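Local atomic coordinates of mandelate racemase/muconate lactonizing enzyme (Polaromonas sp., PDB entry 2OG9), a protein that probably catalyses a mandelate racemase-type isomerisation, as a TIM-barrel member of the enolase superfamily. Residues E239-A244 against T259-G264. Numbering follows the deposited sequence.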
loop_
_atom_site.group_PDB
_atom_site.type_symbol
_atom_site.label_atom_id
_atom_site.label_comp_id
_atom_site.label_asym_id
_atom_site.label_seq_id
_atom_site.Cartn_x
_atom_site.Cartn_y
_atom_site.Cartn_z
ATOM N N GLU A 239 9.000 -19.299 21.180
ATOM C CA GLU A 239 9.660 -19.786 19.972
ATOM C C GLU A 239 8.859 -20.764 19.110
ATOM O O GLU A 239 8.258 -21.711 19.616
ATOM C CB GLU A 239 10.989 -20.424 20.396
ATOM C CG GLU A 239 11.909 -20.890 19.287
ATOM C CD GLU A 239 13.213 -21.437 19.850
ATOM O OE1 GLU A 239 13.655 -20.926 20.900
ATOM O OE2 GLU A 239 13.801 -22.361 19.251
ATOM N N GLU A 240 8.870 -20.521 17.801
ATOM C CA GLU A 240 8.181 -21.368 16.833
ATOM C C GLU A 240 6.764 -21.773 17.230
ATOM O O GLU A 240 6.436 -22.959 17.253
ATOM C CB GLU A 240 9.009 -22.629 16.579
ATOM C CG GLU A 240 10.245 -22.413 15.728
ATOM C CD GLU A 240 9.921 -22.289 14.251
ATOM O OE1 GLU A 240 10.661 -22.884 13.436
ATOM O OE2 GLU A 240 8.932 -21.596 13.903
ATOM N N PRO A 241 5.902 -20.796 17.545
ATOM C CA PRO A 241 4.536 -21.160 17.928
ATOM C C PRO A 241 3.753 -21.793 16.778
ATOM O O PRO A 241 2.851 -22.597 17.006
ATOM C CB PRO A 241 3.940 -19.829 18.378
ATOM C CG PRO A 241 4.668 -18.828 17.497
ATOM C CD PRO A 241 6.091 -19.335 17.569
ATOM N N LEU A 242 4.120 -21.443 15.548
ATOM C CA LEU A 242 3.434 -21.951 14.356
ATOM C C LEU A 242 4.388 -22.589 13.354
ATOM O O LEU A 242 5.595 -22.629 13.573
ATOM C CB LEU A 242 2.712 -20.803 13.658
ATOM C CG LEU A 242 1.676 -20.031 14.476
ATOM C CD1 LEU A 242 1.289 -18.760 13.732
ATOM C CD2 LEU A 242 0.463 -20.915 14.729
ATOM N N ASP A 243 3.834 -23.080 12.247
ATOM C CA ASP A 243 4.648 -23.670 11.194
ATOM C C ASP A 243 5.692 -22.622 10.815
ATOM O O ASP A 243 5.373 -21.441 10.662
ATOM C CB ASP A 243 3.803 -23.999 9.963
ATOM C CG ASP A 243 4.643 -24.502 8.802
ATOM O OD1 ASP A 243 5.066 -25.677 8.826
ATOM O OD2 ASP A 243 4.898 -23.714 7.870
ATOM N N ALA A 244 6.935 -23.060 10.655
ATOM C CA ALA A 244 8.037 -22.169 10.313
ATOM C C ALA A 244 7.762 -21.269 9.108
ATOM O O ALA A 244 8.332 -20.183 8.990
ATOM C CB ALA A 244 9.300 -22.992 10.066
ATOM N N THR A 259 4.753 -10.330 24.493
ATOM C CA THR A 259 5.814 -11.335 24.478
ATOM C C THR A 259 6.444 -11.485 23.098
ATOM O O THR A 259 5.748 -11.684 22.101
ATOM C CB THR A 259 5.284 -12.715 24.904
ATOM O OG1 THR A 259 4.662 -12.607 26.190
ATOM C CG2 THR A 259 6.431 -13.724 24.986
ATOM N N PRO A 260 7.778 -11.390 23.025
ATOM C CA PRO A 260 8.464 -11.528 21.742
ATOM C C PRO A 260 8.229 -12.902 21.127
ATOM O O PRO A 260 8.128 -13.906 21.836
ATOM C CB PRO A 260 9.930 -11.325 22.111
ATOM C CG PRO A 260 9.846 -10.344 23.248
ATOM C CD PRO A 260 8.698 -10.896 24.065
ATOM N N ILE A 261 8.127 -12.925 19.805
ATOM C CA ILE A 261 7.954 -14.153 19.053
ATOM C C ILE A 261 9.305 -14.400 18.403
ATOM O O ILE A 261 9.900 -13.490 17.826
ATOM C CB ILE A 261 6.890 -13.995 17.959
ATOM C CG1 ILE A 261 5.545 -13.660 18.606
ATOM C CG2 ILE A 261 6.810 -15.270 17.105
ATOM C CD1 ILE A 261 5.093 -14.680 19.643
ATOM N N ALA A 262 9.798 -15.626 18.519
ATOM C CA ALA A 262 11.082 -15.985 17.944
ATOM C C ALA A 262 10.873 -17.081 16.921
ATOM O O ALA A 262 10.159 -18.044 17.178
ATOM C CB ALA A 262 12.021 -16.472 19.033
ATOM N N THR A 263 11.492 -16.935 15.757
ATOM C CA THR A 263 11.359 -17.952 14.725
ATOM C C THR A 263 12.476 -17.816 13.695
ATOM O O THR A 263 13.240 -16.850 13.725
ATOM C CB THR A 263 9.987 -17.842 14.024
ATOM O OG1 THR A 263 9.822 -18.943 13.122
ATOM C CG2 THR A 263 9.883 -16.534 13.257
ATOM N N GLY A 264 12.578 -18.798 12.803
ATOM C CA GLY A 264 13.593 -18.759 11.763
ATOM C C GLY A 264 14.592 -19.903 11.759
ATOM O O GLY A 264 15.290 -20.111 10.766
HETATM O O HOH W 1 10.262 -19.498 10.474
#
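The backbone N of E240 donates to the carbonyl O of A262 at 2.9 Å, a nearly straight bond (167° at the hydrogen) that lies almost in line with the carbonyl. The same oxygen also receives a CA-H...O contact from E239 CA at 3.3 Å. E239 and A262 form a parallel bridge here, their side chains on one face of the sheet. The E239 carboxylate has a long, weak ion pair to K182 and a weak hydrogen bond from W237; its closeness to D213 and E265 is consistent with the metal-binding carboxylates of enolase-superfamily enzymes. Past the bridge, the E240 side chain starts away from the strand but folds back at chi2 (-78°), bringing OE2 to T263 OG1 at 2.9 Å. The hydroxyl gives its proton to OE2 from well above the carboxylate plane, and accepts one from a water. Replacing E240 by alanine is likely to leave the buried T263 hydroxyl without this acceptor. On the face away from the E239 and A262 side chains, P241 CD rests 4.2 Å from I261 CG2, while the proline ring also packs on H250 and L253. The contact joins the C-terminal ends of parallel strands 238-239 and 261-263, linked through helix 247-256 by a beta-alpha-beta crossover of the TIM barrel.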